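Arginine decarboxylase (Campylobacter jejuni subsp. jejuni, PDB 3NZP) probably catalyses the pyridoxal-phosphate-dependent decarboxylation of arginine to agmatine, a step in polyamine biosynthesis. Local coordinates at residues Pro335-Phe340 against Arg439-Phe444; Ala476-Ile481 against Leu497-Val502. All blocks are in the same frame, centred on the assembly; numbering follows the deposited sequence.

How the interactions relate
Both interactions belong to the mixed beta sheet, distinct from the closed parallel barrel, and they are neighbours in it, their centres about 7 Å apart. Interaction 1 joins strands 330-341 and 438-442 by a ladder of backbone hydrogen bonds; interaction 2 packs the approach to strand 479-480 against the loop 497-502 with one backbone bond and a small apolar cluster. Strand 438-442 ties them together, since W479 bonds through its backbone to Y440 and V442 while the hydroxyl of Y440 bonds to H500 O. Both contacts are largely buried, yet interaction 1 buries 608 Å² against 228 Å², and each touches the second subunit.

Interaction 1: Pro335-Phe340 against Arg439-Phe444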
loop_
_atom_site.group_PDB
_atom_site.type_symbol
_atom_site.label_atom_id
_atom_site.label_comp_id
_atom_site.label_asym_id
_atom_site.label_seq_id
_atom_site.Cartn_x
_atom_site.Cartn_y
_atom_site.Cartn_z
ATOM N N PRO B 335 -8.352 -18.324 9.731
ATOM C CA PRO B 335 -8.482 -19.019 11.016
ATOM C C PRO B 335 -7.661 -18.363 12.134
ATOM O O PRO B 335 -6.579 -17.830 11.891
ATOM C CB PRO B 335 -8.000 -20.432 10.685
ATOM C CG PRO B 335 -6.951 -20.194 9.671
ATOM C CD PRO B 335 -7.579 -19.142 8.774
ATOM N N VAL B 336 -8.179 -18.401 13.358
ATOM C CA VAL B 336 -7.462 -17.802 14.474
ATOM C C VAL B 336 -6.369 -18.751 14.936
ATOM O O VAL B 336 -6.663 -19.826 15.441
ATOM C CB VAL B 336 -8.369 -17.531 15.681
ATOM C CG1 VAL B 336 -7.609 -16.702 16.708
ATOM C CG2 VAL B 336 -9.627 -16.811 15.248
ATOM N N LEU B 337 -5.110 -18.349 14.767
ATOM C CA LEU B 337 -3.975 -19.172 15.168
ATOM C C LEU B 337 -3.795 -19.236 16.671
ATOM O O LEU B 337 -3.865 -20.314 17.248
ATOM C CB LEU B 337 -2.701 -18.650 14.539
ATOM C CG LEU B 337 -2.777 -18.564 13.016
ATOM C CD1 LEU B 337 -1.536 -17.883 12.440
ATOM C CD2 LEU B 337 -2.936 -19.965 12.478
ATOM N N GLU B 338 -3.535 -18.104 17.315
ATOM C CA GLU B 338 -3.373 -18.107 18.768
ATOM C C GLU B 338 -4.296 -17.115 19.444
ATOM O O GLU B 338 -4.909 -16.269 18.789
ATOM C CB GLU B 338 -1.925 -17.804 19.168
ATOM C CG GLU B 338 -0.998 -19.019 19.175
ATOM C CD GLU B 338 0.401 -18.678 19.664
ATOM O OE1 GLU B 338 1.151 -17.996 18.921
ATOM O OE2 GLU B 338 0.749 -19.076 20.796
ATOM N N LEU B 339 -4.387 -17.223 20.763
ATOM C CA LEU B 339 -5.242 -16.337 21.545
ATOM C C LEU B 339 -4.461 -15.665 22.668
ATOM O O LEU B 339 -4.519 -16.097 23.820
ATOM C CB LEU B 339 -6.401 -17.129 22.152
ATOM C CG LEU B 339 -7.837 -16.675 21.880
ATOM C CD1 LEU B 339 -7.966 -15.173 22.117
ATOM C CD2 LEU B 339 -8.207 -17.024 20.456
ATOM N N PHE B 340 -3.732 -14.606 22.338
ATOM C CA PHE B 340 -2.957 -13.886 23.342
ATOM C C PHE B 340 -3.855 -13.051 24.237
ATOM O O PHE B 340 -4.412 -12.051 23.795
ATOM C CB PHE B 340 -1.943 -12.972 22.673
ATOM C CG PHE B 340 -0.870 -13.702 21.937
ATOM C CD1 PHE B 340 0.206 -13.008 21.396
ATOM C CD2 PHE B 340 -0.923 -15.086 21.792
ATOM C CE1 PHE B 340 1.217 -13.685 20.733
ATOM C CE2 PHE B 340 0.078 -15.768 21.132
ATOM C CZ PHE B 340 1.153 -15.070 20.597
ATOM N N ARG B 439 -6.302 -10.707 22.398
ATOM C CA ARG B 439 -5.812 -10.343 21.074
ATOM C C ARG B 439 -5.791 -11.611 20.238
ATOM O O ARG B 439 -4.998 -12.511 20.510
ATOM C CB ARG B 439 -4.401 -9.775 21.174
ATOM C CG ARG B 439 -4.350 -8.369 21.728
ATOM C CD ARG B 439 -3.691 -8.269 23.093
ATOM N NE ARG B 439 -2.615 -7.273 23.071
ATOM C CZ ARG B 439 -2.200 -6.565 24.121
ATOM N NH1 ARG B 439 -2.770 -6.728 25.310
ATOM N NH2 ARG B 439 -1.202 -5.698 23.979
ATOM N N TYR B 440 -6.669 -11.685 19.234
ATOM C CA TYR B 440 -6.756 -12.860 18.363
ATOM C C TYR B 440 -5.796 -12.765 17.188
ATOM O O TYR B 440 -5.891 -11.858 16.368
ATOM C CB TYR B 440 -8.177 -13.044 17.831
ATOM C CG TYR B 440 -9.228 -13.284 18.895
ATOM C CD1 TYR B 440 -9.523 -12.307 19.849
ATOM C CD2 TYR B 440 -9.941 -14.485 18.939
ATOM C CE1 TYR B 440 -10.502 -12.516 20.818
ATOM C CE2 TYR B 440 -10.922 -14.705 19.901
ATOM C CZ TYR B 440 -11.196 -13.716 20.835
ATOM O OH TYR B 440 -12.174 -13.920 21.783
ATOM N N LEU B 441 -4.878 -13.722 17.117
ATOM C CA LEU B 441 -3.889 -13.785 16.056
ATOM C C LEU B 441 -4.495 -14.533 14.871
ATOM O O LEU B 441 -4.724 -15.740 14.951
ATOM C CB LEU B 441 -2.659 -14.521 16.568
ATOM C CG LEU B 441 -1.504 -14.655 15.581
ATOM C CD1 LEU B 441 -0.857 -13.298 15.391
ATOM C CD2 LEU B 441 -0.495 -15.668 16.101
ATOM N N VAL B 442 -4.754 -13.816 13.778
ATOM C CA VAL B 442 -5.353 -14.422 12.588
ATOM C C VAL B 442 -4.320 -14.736 11.525
ATOM O O VAL B 442 -3.447 -13.925 11.224
ATOM C CB VAL B 442 -6.412 -13.509 11.938
ATOM C CG1 VAL B 442 -7.507 -14.354 11.304
ATOM C CG2 VAL B 442 -6.988 -12.551 12.962
ATOM N N ASN B 443 -4.453 -15.918 10.942
ATOM C CA ASN B 443 -3.536 -16.381 9.914
ATOM C C ASN B 443 -3.741 -15.669 8.584
ATOM O O ASN B 443 -4.315 -16.234 7.652
ATOM C CB ASN B 443 -3.714 -17.888 9.705
ATOM C CG ASN B 443 -2.590 -18.505 8.897
ATOM O OD1 ASN B 443 -2.653 -19.682 8.538
ATOM N ND2 ASN B 443 -1.550 -17.715 8.612
ATOM N N PHE B 444 -3.290 -14.429 8.492
ATOM C CA PHE B 444 -3.422 -13.697 7.244
ATOM C C PHE B 444 -2.557 -12.462 7.352
ATOM O O PHE B 444 -1.876 -12.267 8.356
ATOM C CB PHE B 444 -4.873 -13.296 6.981
ATOM C CG PHE B 444 -5.308 -12.093 7.745
ATOM C CD1 PHE B 444 -5.290 -12.097 9.137
ATOM C CD2 PHE B 444 -5.721 -10.945 7.079
ATOM C CE1 PHE B 444 -5.676 -10.968 9.865
ATOM C CE2 PHE B 444 -6.110 -9.807 7.791
ATOM C CZ PHE B 444 -6.088 -9.821 9.192
#
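A classic beta bulge places L337 and E338 opposite the single residue L441, in the antiparallel pairing of strands 330-341 and 438-442 within the mixed sheet beside the barrel. The extra residue of the bulge sets two CB atoms side by side, and one methyl of L441 rests against both: CD2 lies 4.0 Å from L337 CB and equally 4.0 Å from E338 CB. With CG anti to the backbone N (chi1 -179°), L441 runs alongside E338 in the same direction, and W479 of the same chain and F134 of the second subunit pack on it as well. The backbone of L441 serves both bulge residues, its O accepting from L337 N and its N donating to E338 O at 3.0 Å.

Where strand 438-442 ends, the shapes are reversed. L337 spreads its isobutyl fork over N443, with CD1 3.5 Å from N443 CB, while the P335 ring borders the same CB. Here the chain bends in an inverse gamma turn centred on N443, whose N meets P335 O at 3.0 Å in a nearly straight bond (173°). At the other end R439 N reaches F340 O at 2.7 Å; the return bond from F340 N is weak.

On the remaining face V336 and L339 gather round one aromatic plate, Y440. V336 CG1 abuts Y440 CB at 3.9 Å and lies at the ring edge, near its plane. L339 runs beside the tyrosine, and its CD1 sits 3.6 Å from the ring centroid, only 6° off the normal, a CH-pi contact almost exactly over the middle of the ring.

Interaction 2: Ala476-Ile481 against Leu497-Val502; sequences ASIWDI and LFLHDV
A476, I478 and L499 form the close part of this contact, gathered round a single methyl. L499 CD1 is 3.6 Å from A476 CB and 3.7 Å from I478 CG2, so the tip of the leucine bears on two residues separated by S477 on the facing segment. The I478 and L499 side chains lie nearly perpendicular. At I478, chi1 of 62° sets CG1 in the crowded position between the backbone N and the carbonyl carbon, and it is the short branch, CG2, that meets the leucine. Next to this cluster the A476 backbone N donates to L497 O at 2.8 Å, in a bent bond (147°) whose donor is tilted out of the carbonyl plane. L497 itself lies broadly against A476, its CB 3.9 Å from A476 O, while its CD2 keeps a longer distance, 4.4 Å from I478 CG2.

The cluster lies against the mixed beta sheet of the domain next to the barrel, on the approach to strand 479-480, which runs parallel to strand 438-442. L511 of strand 510-513 touches both I478 and L499, and P464 of strand 462-464 also packs on L499. A476 in turn rests on Y440.

The looser side begins at F498, whose side chain starts out away from 476-481 and is partly exposed, while its carbonyl O is hydrogen-bonded to the Y4 hydroxyl. Beyond L499 the chain leaves 476-481: buried H500 packs on P464 and is bonded at ND1 to the Y509 hydroxyl and at NE2 to E470 O, while D501 reaches solvent and forms a salt bridge from OD1 to R474 NH1.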
loop_
_atom_site.group_PDB
_atom_site.type_symbol
_atom_site.label_atom_id
_atom_site.label_comp_id
_atom_site.label_asym_id
_atom_site.label_seq_id
_atom_site.Cartn_x
_atom_site.Cartn_y
_atom_site.Cartn_z
ATOM N N ALA B 476 -12.153 -7.872 21.855
ATOM C CA ALA B 476 -10.999 -8.263 21.060
ATOM C C ALA B 476 -10.339 -7.196 20.190
ATOM O O ALA B 476 -10.906 -6.142 19.911
ATOM C CB ALA B 476 -11.386 -9.454 20.190
ATOM N N SER B 477 -9.116 -7.495 19.769
ATOM C CA SER B 477 -8.355 -6.621 18.886
ATOM C C SER B 477 -7.487 -7.571 18.082
ATOM O O SER B 477 -6.350 -7.854 18.449
ATOM C CB SER B 477 -7.499 -5.647 19.693
ATOM O OG SER B 477 -6.712 -6.334 20.640
ATOM N N ILE B 478 -8.050 -8.078 16.991
ATOM C CA ILE B 478 -7.364 -9.035 16.124
ATOM C C ILE B 478 -6.157 -8.496 15.368
ATOM O O ILE B 478 -6.213 -7.422 14.782
ATOM C CB ILE B 478 -8.331 -9.623 15.072
ATOM C CG1 ILE B 478 -8.873 -8.521 14.175
ATOM C CG2 ILE B 478 -9.520 -10.283 15.754
ATOM C CD1 ILE B 478 -9.930 -9.022 13.217
ATOM N N TRP B 479 -5.062 -9.249 15.390
ATOM C CA TRP B 479 -3.859 -8.847 14.679
ATOM C C TRP B 479 -3.305 -9.999 13.836
ATOM O O TRP B 479 -3.486 -11.173 14.170
ATOM C CB TRP B 479 -2.800 -8.320 15.652
ATOM C CG TRP B 479 -2.419 -9.239 16.757
ATOM C CD1 TRP B 479 -2.216 -10.592 16.675
ATOM C CD2 TRP B 479 -2.063 -8.861 18.094
ATOM N NE1 TRP B 479 -1.747 -11.075 17.873
ATOM C CE2 TRP B 479 -1.644 -10.038 18.763
ATOM C CE3 TRP B 479 -2.056 -7.644 18.789
ATOM C CZ2 TRP B 479 -1.214 -10.032 20.095
ATOM C CZ3 TRP B 479 -1.627 -7.638 20.115
ATOM C CH2 TRP B 479 -1.213 -8.828 20.753
ATOM N N ASP B 480 -2.652 -9.663 12.727
ATOM C CA ASP B 480 -2.103 -10.676 11.838
ATOM C C ASP B 480 -0.704 -11.135 12.246
ATOM O O ASP B 480 -0.079 -10.557 13.135
ATOM C CB ASP B 480 -2.070 -10.158 10.397
ATOM C CG ASP B 480 -0.956 -9.154 10.159
ATOM O OD1 ASP B 480 -0.827 -8.666 9.011
ATOM O OD2 ASP B 480 -0.205 -8.854 11.117
ATOM N N ILE B 481 -0.218 -12.179 11.582
ATOM C CA ILE B 481 1.095 -12.733 11.868
ATOM C C ILE B 481 2.183 -11.937 11.167
ATOM O O ILE B 481 2.655 -12.317 10.104
ATOM C CB ILE B 481 1.169 -14.196 11.423
ATOM C CG1 ILE B 481 0.669 -14.311 9.976
ATOM C CG2 ILE B 481 0.337 -15.061 12.361
ATOM C CD1 ILE B 481 0.938 -15.653 9.299
ATOM N N LEU B 497 -15.242 -4.353 19.213
ATOM C CA LEU B 497 -15.300 -5.701 18.665
ATOM C C LEU B 497 -15.273 -6.758 19.755
ATOM O O LEU B 497 -14.413 -6.729 20.632
ATOM C CB LEU B 497 -14.128 -5.931 17.712
ATOM C CG LEU B 497 -14.150 -7.246 16.922
ATOM C CD1 LEU B 497 -15.297 -7.220 15.910
ATOM C CD2 LEU B 497 -12.808 -7.431 16.210
ATOM N N PHE B 498 -16.224 -7.686 19.696
ATOM C CA PHE B 498 -16.308 -8.777 20.670
ATOM C C PHE B 498 -16.348 -10.137 19.993
ATOM O O PHE B 498 -17.194 -10.374 19.125
ATOM C CB PHE B 498 -17.550 -8.631 21.558
ATOM C CG PHE B 498 -17.469 -7.484 22.512
ATOM C CD1 PHE B 498 -17.855 -6.210 22.117
ATOM C CD2 PHE B 498 -16.925 -7.661 23.780
ATOM C CE1 PHE B 498 -17.697 -5.122 22.969
ATOM C CE2 PHE B 498 -16.762 -6.581 24.642
ATOM C CZ PHE B 498 -17.146 -5.306 24.235
ATOM N N LEU B 499 -15.430 -11.018 20.393
ATOM C CA LEU B 499 -15.344 -12.375 19.844
ATOM C C LEU B 499 -15.543 -13.410 20.935
ATOM O O LEU B 499 -15.271 -13.146 22.105
ATOM C CB LEU B 499 -13.982 -12.606 19.197
ATOM C CG LEU B 499 -13.723 -11.720 17.989
ATOM C CD1 LEU B 499 -12.275 -11.837 17.584
ATOM C CD2 LEU B 499 -14.659 -12.131 16.858
ATOM N N HIS B 500 -16.000 -14.595 20.550
ATOM C CA HIS B 500 -16.234 -15.653 21.520
ATOM C C HIS B 500 -14.933 -16.201 22.097
ATOM O O HIS B 500 -13.920 -16.294 21.406
ATOM C CB HIS B 500 -17.048 -16.782 20.880
ATOM C CG HIS B 500 -18.253 -16.302 20.130
ATOM N ND1 HIS B 500 -18.167 -15.720 18.883
ATOM C CD2 HIS B 500 -19.566 -16.288 20.461
ATOM C CE1 HIS B 500 -19.374 -15.369 18.478
ATOM N NE2 HIS B 500 -20.241 -15.702 19.418
ATOM N N ASP B 501 -14.963 -16.543 23.379
ATOM C CA ASP B 501 -13.790 -17.090 24.044
ATOM C C ASP B 501 -13.675 -18.550 23.642
ATOM O O ASP B 501 -14.337 -19.408 24.214
ATOM C CB ASP B 501 -13.945 -16.989 25.562
ATOM C CG ASP B 501 -12.708 -17.448 26.299
ATOM O OD1 ASP B 501 -12.709 -17.410 27.544
ATOM O OD2 ASP B 501 -11.732 -17.847 25.627
ATOM N N VAL B 502 -12.838 -18.833 22.658
ATOM C CA VAL B 502 -12.689 -20.201 22.193
ATOM C C VAL B 502 -11.309 -20.768 22.496
ATOM O O VAL B 502 -10.394 -20.034 22.859
ATOM C CB VAL B 502 -12.938 -20.280 20.678
ATOM C CG1 VAL B 502 -14.377 -19.881 20.364
ATOM C CG2 VAL B 502 -11.965 -19.364 19.958
#